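Local atomic coordinates of phosphoribosyltransferase (Thermus thermophilus, PDB entry 1WD5), a protein that is a predicted phosphoribosyltransferase of the type I fold, probably transferring a phosphoribosyl group, although its substrate is not established. Residues L30-V35 against E107-V112; V41-G46 against L203-G208; V123-D128 against E137-V142. All coordinates share one frame; numbering follows the deposited sequence.

Contact 1: L30-V35 against E107-V112; sequences LPRGGV and ERYRRV
The phenol of Tyr-109 meets Pro-31 at the ring edge: CG of the proline lies near the ring plane, 4.4 Å from CE1, and not over a face. Beyond CE1 the hydroxyl meets the Arg-32 chain at its CG and CD, with Tyr-109 OH 3.8 Å from Arg-32 CD. The two side chains cross at about a right angle, and the guanidinium plane stands 67° from the ring. In the type I phosphoribosyltransferase fold, the segment 30-35 leads from strand 26-29 into helix 33-45 and probably corresponds to the loop that, in relatives, faces the pyrophosphate of the substrate. The peptide bond joining Pro-31 to Arg-32 is cis, as in that loop of several family members.

Tyrosine suits helix 88-112 here because its apolar ring packs on Val-199 and Leu-53 while its hydroxyl is hydrogen-bonded to Asp-196. Arginine likewise offers methylenes to the phenol and keeps its charge elsewhere. A bend at chi3 (-69°) swings the guanidinium away from the line of the chain, and it bonds through NE to the carbonyl of Val-194 and through NH2 to Glu-193 in a salt bridge. Proline offers an apolar ring carbon that can rest against the phenol edge. Gly-34 fits the tight turn into helix 33-45 because it has no side chain: its CA is only 3.2 Å from Leu-30 O.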
loop_
_atom_site.group_PDB
_atom_site.type_symbol
_atom_site.label_atom_id
_atom_site.label_comp_id
_atom_site.label_asym_id
_atom_site.label_seq_id
_atom_site.Cartn_x
_atom_site.Cartn_y
_atom_site.Cartn_z
ATOM N N LEU A 30 -1.816 1.378 -3.043
ATOM C CA LEU A 30 -2.846 0.592 -2.374
ATOM C C LEU A 30 -4.188 1.005 -2.970
ATOM O O LEU A 30 -4.441 2.187 -3.163
ATOM C CB LEU A 30 -2.847 0.865 -0.866
ATOM C CG LEU A 30 -1.806 0.144 0.001
ATOM C CD1 LEU A 30 -0.399 0.529 -0.422
ATOM C CD2 LEU A 30 -2.036 0.509 1.462
ATOM N N PRO A 31 -5.063 0.034 -3.275
ATOM C CA PRO A 31 -6.384 0.317 -3.855
ATOM C C PRO A 31 -7.233 1.104 -2.858
ATOM O O PRO A 31 -7.139 0.855 -1.656
ATOM C CB PRO A 31 -6.966 -1.077 -4.099
ATOM C CG PRO A 31 -5.756 -1.973 -4.175
ATOM C CD PRO A 31 -4.864 -1.413 -3.103
ATOM N N ARG A 32 -8.037 2.060 -3.329
ATOM C CA ARG A 32 -8.141 2.418 -4.742
ATOM C C ARG A 32 -7.609 3.836 -4.970
ATOM O O ARG A 32 -6.892 4.086 -5.934
ATOM C CB ARG A 32 -9.597 2.326 -5.219
ATOM C CG ARG A 32 -10.151 0.895 -5.225
ATOM C CD ARG A 32 -11.458 0.783 -6.008
ATOM N NE ARG A 32 -12.577 1.460 -5.359
ATOM C CZ ARG A 32 -13.261 0.973 -4.327
ATOM N NH1 ARG A 32 -12.951 -0.209 -3.805
ATOM N NH2 ARG A 32 -14.269 1.669 -3.817
ATOM N N GLY A 33 -7.961 4.758 -4.077
ATOM C CA GLY A 33 -7.498 6.128 -4.213
ATOM C C GLY A 33 -5.981 6.218 -4.253
ATOM O O GLY A 33 -5.413 7.095 -4.911
ATOM N N GLY A 34 -5.325 5.302 -3.547
ATOM C CA GLY A 34 -3.876 5.291 -3.514
ATOM C C GLY A 34 -3.244 5.076 -4.879
ATOM O O GLY A 34 -2.116 5.507 -5.121
ATOM N N VAL A 35 -3.965 4.414 -5.777
ATOM C CA VAL A 35 -3.441 4.153 -7.111
ATOM C C VAL A 35 -3.311 5.456 -7.888
ATOM O O VAL A 35 -2.426 5.592 -8.725
ATOM C CB VAL A 35 -4.338 3.155 -7.885
ATOM C CG1 VAL A 35 -3.825 2.978 -9.310
ATOM C CG2 VAL A 35 -4.345 1.806 -7.175
ATOM N N GLU A 107 -8.163 -10.677 -9.831
ATOM C CA GLU A 107 -8.308 -11.249 -11.168
ATOM C C GLU A 107 -8.603 -10.176 -12.208
ATOM O O GLU A 107 -8.014 -10.179 -13.288
ATOM C CB GLU A 107 -9.426 -12.304 -11.209
ATOM C CG GLU A 107 -9.241 -13.467 -10.238
ATOM C CD GLU A 107 -10.222 -14.617 -10.485
ATOM O OE1 GLU A 107 -11.375 -14.349 -10.892
ATOM O OE2 GLU A 107 -9.842 -15.788 -10.257
ATOM N N ARG A 108 -9.509 -9.254 -11.895
ATOM C CA ARG A 108 -9.830 -8.217 -12.867
ATOM C C ARG A 108 -8.700 -7.223 -13.080
ATOM O O ARG A 108 -8.494 -6.759 -14.198
ATOM C CB ARG A 108 -11.134 -7.491 -12.501
ATOM C CG ARG A 108 -11.230 -6.938 -11.103
ATOM C CD ARG A 108 -12.703 -6.696 -10.752
ATOM N NE ARG A 108 -12.893 -6.345 -9.345
ATOM C CZ ARG A 108 -14.049 -6.444 -8.693
ATOM N NH1 ARG A 108 -15.133 -6.887 -9.319
ATOM N NH2 ARG A 108 -14.120 -6.102 -7.413
ATOM N N TYR A 109 -7.961 -6.893 -12.026
ATOM C CA TYR A 109 -6.847 -5.962 -12.181
ATOM C C TYR A 109 -5.733 -6.628 -12.998
ATOM O O TYR A 109 -5.139 -6.006 -13.880
ATOM C CB TYR A 109 -6.280 -5.543 -10.819
ATOM C CG TYR A 109 -7.136 -4.584 -10.002
ATOM C CD1 TYR A 109 -6.716 -4.168 -8.737
ATOM C CD2 TYR A 109 -8.346 -4.089 -10.486
ATOM C CE1 TYR A 109 -7.471 -3.288 -7.975
ATOM C CE2 TYR A 109 -9.116 -3.199 -9.730
ATOM C CZ TYR A 109 -8.668 -2.806 -8.473
ATOM O OH TYR A 109 -9.401 -1.926 -7.708
ATOM N N ARG A 110 -5.455 -7.896 -12.708
ATOM C CA ARG A 110 -4.396 -8.608 -13.417
ATOM C C ARG A 110 -4.737 -8.880 -14.872
ATOM O O ARG A 110 -3.850 -9.144 -15.681
ATOM C CB ARG A 110 -4.047 -9.915 -12.697
ATOM C CG ARG A 110 -3.337 -9.698 -11.357
ATOM C CD ARG A 110 -2.120 -8.798 -11.535
ATOM N NE ARG A 110 -1.537 -8.344 -10.271
ATOM C CZ ARG A 110 -0.902 -7.182 -10.130
ATOM N NH1 ARG A 110 -0.782 -6.373 -11.173
ATOM N NH2 ARG A 110 -0.382 -6.830 -8.961
ATOM N N ARG A 111 -6.020 -8.814 -15.212
ATOM C CA ARG A 111 -6.426 -9.033 -16.589
ATOM C C ARG A 111 -6.001 -7.846 -17.458
ATOM O O ARG A 111 -5.727 -8.012 -18.646
ATOM C CB ARG A 111 -7.936 -9.226 -16.669
ATOM C CG ARG A 111 -8.460 -9.512 -18.069
ATOM C CD ARG A 111 -9.833 -10.152 -17.978
ATOM N NE ARG A 111 -9.758 -11.414 -17.253
ATOM C CZ ARG A 111 -10.605 -11.782 -16.295
ATOM N NH1 ARG A 111 -11.601 -10.978 -15.946
ATOM N NH2 ARG A 111 -10.455 -12.951 -15.685
ATOM N N VAL A 112 -5.938 -6.655 -16.865
ATOM C CA VAL A 112 -5.543 -5.458 -17.606
ATOM C C VAL A 112 -4.076 -5.058 -17.424
ATOM O O VAL A 112 -3.535 -4.311 -18.235
ATOM C CB VAL A 112 -6.430 -4.242 -17.237
ATOM C CG1 VAL A 112 -7.879 -4.544 -17.553
ATOM C CG2 VAL A 112 -6.274 -3.899 -15.767
#

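Contact 2: V41-G46 against L203-G208; sequences VARRLG and LLEWAG
Trp-206 and Arg-43 supply most of the buried surface, with Ala-42 next. The arginine chain, extended from CG to NE, runs past the six-membered part of the indole, and its CG lies 3.8 Å from Trp-206 CZ2. That same CZ2 sits over the centre of one guanidinium face, 4.0 Å above the plane. The guanidinium and indole planes are inclined by 50°, so the groups do not lie flat on each other. At the guanidinium edge, near its plane, Glu-205 CB is 3.9 Å from Arg-43 NH2. The Glu-205 carboxylate bends off at chi2 (-66°), and Glu-205 OE2 stays 4.7 Å from Arg-43 NH2, too far for a salt bridge.

Helix 33-45 is the crossover of the beta-alpha-beta unit joining parallel strands 26-29 and 48-59 of the phosphoribosyltransferase fold, and the type I turn from Leu-204 to Ala-207, near the C-terminus, packs against its last turns. Alanine is small enough at position 42 to let the indole come close: Ala-42 CB is 4.0 Å from Trp-206 CH2. Leu-49 of strand 48-59 touches both side chains and adds apolar surface for the indole. Trp-206 NE1 and Arg-43 NE share one carboxylate, that of Asp-39, one helical turn before Arg-43. Its OD1 takes a hydrogen bond from the indole and its OD2 a salt bridge from the arginine, which restrains the rotation of both flat groups.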
loop_
_atom_site.group_PDB
_atom_site.type_symbol
_atom_site.label_atom_id
_atom_site.label_comp_id
_atom_site.label_asym_id
_atom_site.label_seq_id
_atom_site.Cartn_x
_atom_site.Cartn_y
_atom_site.Cartn_z
ATOM N N VAL A 41 3.057 9.687 -9.025
ATOM C CA VAL A 41 4.439 9.547 -8.564
ATOM C C VAL A 41 5.265 8.808 -9.609
ATOM O O VAL A 41 6.354 9.242 -9.970
ATOM C CB VAL A 41 4.521 8.761 -7.234
ATOM C CG1 VAL A 41 5.972 8.383 -6.941
ATOM C CG2 VAL A 41 3.966 9.603 -6.093
ATOM N N ALA A 42 4.735 7.693 -10.097
ATOM C CA ALA A 42 5.431 6.895 -11.096
ATOM C C ALA A 42 5.753 7.719 -12.342
ATOM O O ALA A 42 6.842 7.602 -12.904
ATOM C CB ALA A 42 4.588 5.678 -11.473
ATOM N N ARG A 43 4.814 8.557 -12.769
ATOM C CA ARG A 43 5.039 9.386 -13.953
ATOM C C ARG A 43 6.089 10.472 -13.719
ATOM O O ARG A 43 6.859 10.802 -14.622
ATOM C CB ARG A 43 3.718 10.019 -14.413
ATOM C CG ARG A 43 2.706 8.999 -14.919
ATOM C CD ARG A 43 1.326 9.605 -15.199
ATOM N NE ARG A 43 0.417 8.564 -15.676
ATOM C CZ ARG A 43 0.490 8.018 -16.885
ATOM N NH1 ARG A 43 1.418 8.428 -17.743
ATOM N NH2 ARG A 43 -0.331 7.035 -17.224
ATOM N N ARG A 44 6.134 11.025 -12.511
ATOM C CA ARG A 44 7.103 12.077 -12.216
ATOM C C ARG A 44 8.508 11.529 -11.967
ATOM O O ARG A 44 9.493 12.185 -12.292
ATOM C CB ARG A 44 6.642 12.910 -11.012
ATOM C CG ARG A 44 5.243 13.484 -11.181
ATOM C CD ARG A 44 5.184 14.963 -10.871
ATOM N NE ARG A 44 3.924 15.548 -11.327
ATOM C CZ ARG A 44 3.766 16.832 -11.627
ATOM N NH1 ARG A 44 4.790 17.665 -11.517
ATOM N NH2 ARG A 44 2.590 17.281 -12.054
ATOM N N LEU A 45 8.603 10.326 -11.413
ATOM C CA LEU A 45 9.909 9.727 -11.135
ATOM C C LEU A 45 10.443 8.854 -12.272
ATOM O O LEU A 45 11.550 8.328 -12.186
ATOM C CB LEU A 45 9.848 8.886 -9.856
ATOM C CG LEU A 45 9.676 9.605 -8.515
ATOM C CD1 LEU A 45 9.617 8.576 -7.395
ATOM C CD2 LEU A 45 10.838 10.553 -8.290
ATOM N N GLY A 46 9.662 8.700 -13.334
ATOM C CA GLY A 46 10.101 7.865 -14.435
ATOM C C GLY A 46 10.122 6.407 -14.011
ATOM O O GLY A 46 10.954 5.619 -14.471
ATOM N N LEU A 203 -4.444 1.328 -14.630
ATOM C CA LEU A 203 -3.582 0.169 -14.831
ATOM C C LEU A 203 -3.344 -0.184 -16.306
ATOM O O LEU A 203 -2.258 -0.644 -16.673
ATOM C CB LEU A 203 -4.167 -1.051 -14.106
ATOM C CG LEU A 203 -4.163 -1.044 -12.571
ATOM C CD1 LEU A 203 -4.857 -2.301 -12.047
ATOM C CD2 LEU A 203 -2.733 -0.987 -12.062
ATOM N N LEU A 204 -4.360 0.024 -17.141
ATOM C CA LEU A 204 -4.275 -0.281 -18.572
ATOM C C LEU A 204 -3.144 0.448 -19.285
ATOM O O LEU A 204 -2.515 -0.106 -20.189
ATOM C CB LEU A 204 -5.605 0.052 -19.263
ATOM C CG LEU A 204 -6.738 -0.967 -19.120
ATOM C CD1 LEU A 204 -8.062 -0.347 -19.549
ATOM C CD2 LEU A 204 -6.425 -2.195 -19.965
ATOM N N GLU A 205 -2.891 1.689 -18.883
ATOM C CA GLU A 205 -1.831 2.495 -19.490
ATOM C C GLU A 205 -0.433 1.923 -19.235
ATOM O O GLU A 205 0.531 2.299 -19.913
ATOM C CB GLU A 205 -1.878 3.933 -18.956
ATOM C CG GLU A 205 -2.933 4.844 -19.581
ATOM C CD GLU A 205 -2.672 5.128 -21.059
ATOM O OE1 GLU A 205 -2.880 4.220 -21.890
ATOM O OE2 GLU A 205 -2.256 6.256 -21.394
ATOM N N TRP A 206 -0.315 1.018 -18.265
ATOM C CA TRP A 206 0.993 0.452 -17.940
ATOM C C TRP A 206 1.247 -0.968 -18.429
ATOM O O TRP A 206 2.283 -1.557 -18.118
ATOM C CB TRP A 206 1.240 0.526 -16.428
ATOM C CG TRP A 206 1.234 1.938 -15.901
ATOM C CD1 TRP A 206 0.151 2.653 -15.475
ATOM C CD2 TRP A 206 2.359 2.822 -15.807
ATOM N NE1 TRP A 206 0.531 3.932 -15.124
ATOM C CE2 TRP A 206 1.881 4.060 -15.319
ATOM C CE3 TRP A 206 3.726 2.690 -16.090
ATOM C CZ2 TRP A 206 2.721 5.157 -15.108
ATOM C CZ3 TRP A 206 4.562 3.788 -15.877
ATOM C CH2 TRP A 206 4.054 5.001 -15.391
ATOM N N ALA A 207 0.313 -1.521 -19.190
ATOM C CA ALA A 207 0.486 -2.871 -19.710
ATOM C C ALA A 207 1.234 -2.770 -21.036
ATOM O O ALA A 207 1.364 -1.686 -21.598
ATOM C CB ALA A 207 -0.872 -3.530 -19.913
ATOM N N GLY A 208 1.731 -3.892 -21.540
ATOM C CA GLY A 208 2.449 -3.846 -22.803
ATOM C C GLY A 208 1.532 -3.650 -24.002
ATOM O O GLY A 208 0.295 -3.713 -23.828
ATOM O OXT GLY A 208 2.047 -3.439 -25.123
#

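Contact 3: V123-D128 against E137-V142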
loop_
_atom_site.group_PDB
_atom_site.type_symbol
_atom_site.label_atom_id
_atom_site.label_comp_id
_atom_site.label_asym_id
_atom_site.label_seq_id
_atom_site.Cartn_x
_atom_site.Cartn_y
_atom_site.Cartn_z
ATOM N N VAL A 123 11.400 -0.309 -4.461
ATOM C CA VAL A 123 9.946 -0.304 -4.380
ATOM C C VAL A 123 9.411 0.795 -3.468
ATOM O O VAL A 123 9.872 0.956 -2.332
ATOM C CB VAL A 123 9.426 -1.663 -3.865
ATOM C CG1 VAL A 123 7.908 -1.650 -3.792
ATOM C CG2 VAL A 123 9.915 -2.783 -4.775
ATOM N N VAL A 124 8.440 1.547 -3.978
ATOM C CA VAL A 124 7.802 2.626 -3.228
ATOM C C VAL A 124 6.334 2.261 -2.983
ATOM O O VAL A 124 5.593 1.988 -3.927
ATOM C CB VAL A 124 7.850 3.956 -4.012
ATOM C CG1 VAL A 124 7.195 5.063 -3.209
ATOM C CG2 VAL A 124 9.287 4.316 -4.333
ATOM N N LEU A 125 5.922 2.239 -1.719
ATOM C CA LEU A 125 4.541 1.925 -1.361
ATOM C C LEU A 125 3.805 3.232 -1.115
ATOM O O LEU A 125 4.238 4.046 -0.300
ATOM C CB LEU A 125 4.497 1.054 -0.104
ATOM C CG LEU A 125 4.880 -0.411 -0.314
ATOM C CD1 LEU A 125 4.989 -1.124 1.028
ATOM C CD2 LEU A 125 3.822 -1.077 -1.195
ATOM N N VAL A 126 2.680 3.420 -1.803
ATOM C CA VAL A 126 1.913 4.658 -1.698
ATOM C C VAL A 126 0.410 4.499 -1.459
ATOM O O VAL A 126 -0.210 3.553 -1.936
ATOM C CB VAL A 126 2.059 5.490 -3.000
ATOM C CG1 VAL A 126 1.379 6.840 -2.839
ATOM C CG2 VAL A 126 3.525 5.658 -3.362
ATOM N N ASP A 127 -0.163 5.445 -0.717
ATOM C CA ASP A 127 -1.606 5.495 -0.464
ATOM C C ASP A 127 -1.900 6.987 -0.335
ATOM O O ASP A 127 -0.976 7.770 -0.118
ATOM C CB ASP A 127 -1.996 4.768 0.828
ATOM C CG ASP A 127 -3.481 4.383 0.851
ATOM O OD1 ASP A 127 -4.212 4.751 -0.097
ATOM O OD2 ASP A 127 -3.922 3.712 1.809
ATOM N N ASP A 128 -3.160 7.395 -0.476
ATOM C CA ASP A 128 -3.474 8.820 -0.367
ATOM C C ASP A 128 -3.422 9.332 1.064
ATOM O O ASP A 128 -3.463 10.539 1.294
ATOM C CB ASP A 128 -4.841 9.157 -0.992
ATOM C CG ASP A 128 -5.974 8.274 -0.481
ATOM O OD1 ASP A 128 -5.857 7.701 0.622
ATOM O OD2 ASP A 128 -7.001 8.172 -1.188
ATOM N N GLU A 137 0.877 -1.851 6.623
ATOM C CA GLU A 137 1.715 -2.840 7.300
ATOM C C GLU A 137 1.579 -4.197 6.619
ATOM O O GLU A 137 2.560 -4.923 6.463
ATOM C CB GLU A 137 1.339 -2.962 8.782
ATOM C CG GLU A 137 1.806 -1.790 9.644
ATOM C CD GLU A 137 1.913 -2.154 11.117
ATOM O OE1 GLU A 137 2.702 -3.067 11.441
ATOM O OE2 GLU A 137 1.212 -1.535 11.950
ATOM N N ALA A 138 0.363 -4.541 6.212
ATOM C CA ALA A 138 0.144 -5.808 5.530
ATOM C C ALA A 138 0.898 -5.779 4.208
ATOM O O ALA A 138 1.508 -6.772 3.805
ATOM C CB ALA A 138 -1.346 -6.027 5.281
ATOM N N ALA A 139 0.856 -4.632 3.531
ATOM C CA ALA A 139 1.546 -4.486 2.253
ATOM C C ALA A 139 3.042 -4.699 2.446
ATOM O O ALA A 139 3.686 -5.379 1.651
ATOM C CB ALA A 139 1.289 -3.102 1.664
ATOM N N LEU A 140 3.590 -4.107 3.503
ATOM C CA LEU A 140 5.012 -4.242 3.798
ATOM C C LEU A 140 5.390 -5.697 4.046
ATOM O O LEU A 140 6.386 -6.188 3.518
ATOM C CB LEU A 140 5.389 -3.407 5.030
ATOM C CG LEU A 140 5.587 -1.899 4.848
ATOM C CD1 LEU A 140 5.832 -1.250 6.200
ATOM C CD2 LEU A 140 6.768 -1.643 3.922
ATOM N N SER A 141 4.590 -6.388 4.852
ATOM C CA SER A 141 4.866 -7.783 5.168
ATOM C C SER A 141 4.997 -8.646 3.923
ATOM O O SER A 141 5.903 -9.472 3.835
ATOM C CB SER A 141 3.774 -8.346 6.077
ATOM O OG SER A 141 3.851 -7.751 7.364
ATOM N N VAL A 142 4.099 -8.457 2.959
ATOM C CA VAL A 142 4.143 -9.243 1.729
ATOM C C VAL A 142 5.301 -8.813 0.832
ATOM O O VAL A 142 6.067 -9.649 0.356
ATOM C CB VAL A 142 2.818 -9.126 0.937
ATOM C CG1 VAL A 142 2.951 -9.838 -0.404
ATOM C CG2 VAL A 142 1.669 -9.738 1.745
#
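Leu-125 and Leu-140 meet methyl to methyl, Leu-125 CD1 lying 3.4 Å from Leu-140 CD2, a pair tighter than usual van der Waals contact. They join strand 122-126 to helix 134-144 within a beta-alpha-beta unit that runs on to strand 150-155. Leu-125 CD1 also stands 3.9 Å from Leu-140 CG and faces Ala-139 CB at 4.2 Å. Leucine suits the strand here because a single branch can reach across to the helix. Alanine suits the helix, its lone methyl allowing the backbones to approach, with the CA atoms of Leu-125 and Ala-139 7.9 Å apart. The Leu-140 side chain crosses that of Leu-125 obliquely, and its torsions (chi1 -79°, chi2 175°) carry CD2 over to Leu-125.

Further residues pack on these. Leu-166 of helix 160-167 packs on Leu-140, and Val-52 of strand 48-59 on Ala-139. Backbone bonding with Val-152 ties Leu-125 to the neighbouring parallel strand 150-155, while Val-124 is bonded to Val-26 and Leu-28 of strand 26-29 on the other flank.

Past Val-126 the strand opens into the paired acidic residues Asp-127 and Asp-128, which begin the sequence DDGVATGAS. This matches the phosphoribosyl pyrophosphate-binding motif of type I phosphoribosyltransferases, so the loop between strand and helix probably receives the ribose phosphate, as in relatives. Asp-128 has its OD2 in a salt bridge with Arg-6. Asp-128 N donates to Asp-127 OD1 at 2.9 Å, reaching that oxygen from above the carboxylate plane, 39° out of it.

Contacts 1 and 2 share helix 33-45, one at its beginning and one at its end. Their centres lie about 13 Å apart, and their other segments touch where Tyr-109 and Val-112 pack on Leu-203 and Leu-204, so helices 88-112 and 196-204 pack against each other. Along the chain their segments alternate. Contact 3 comes after contact 1, nested in the loop closed by contact 2, near the centre of the chain. It joins contact 1 through adjacent parallel strands 26-29 and 122-126, whose ends carry two loops that in relatives contribute to the phosphoribosyl pyrophosphate site and probably do so here. Contact 2, about 17 Å from contact 3 between centres, fastens the C-terminal turn to the far end of helix 33-45.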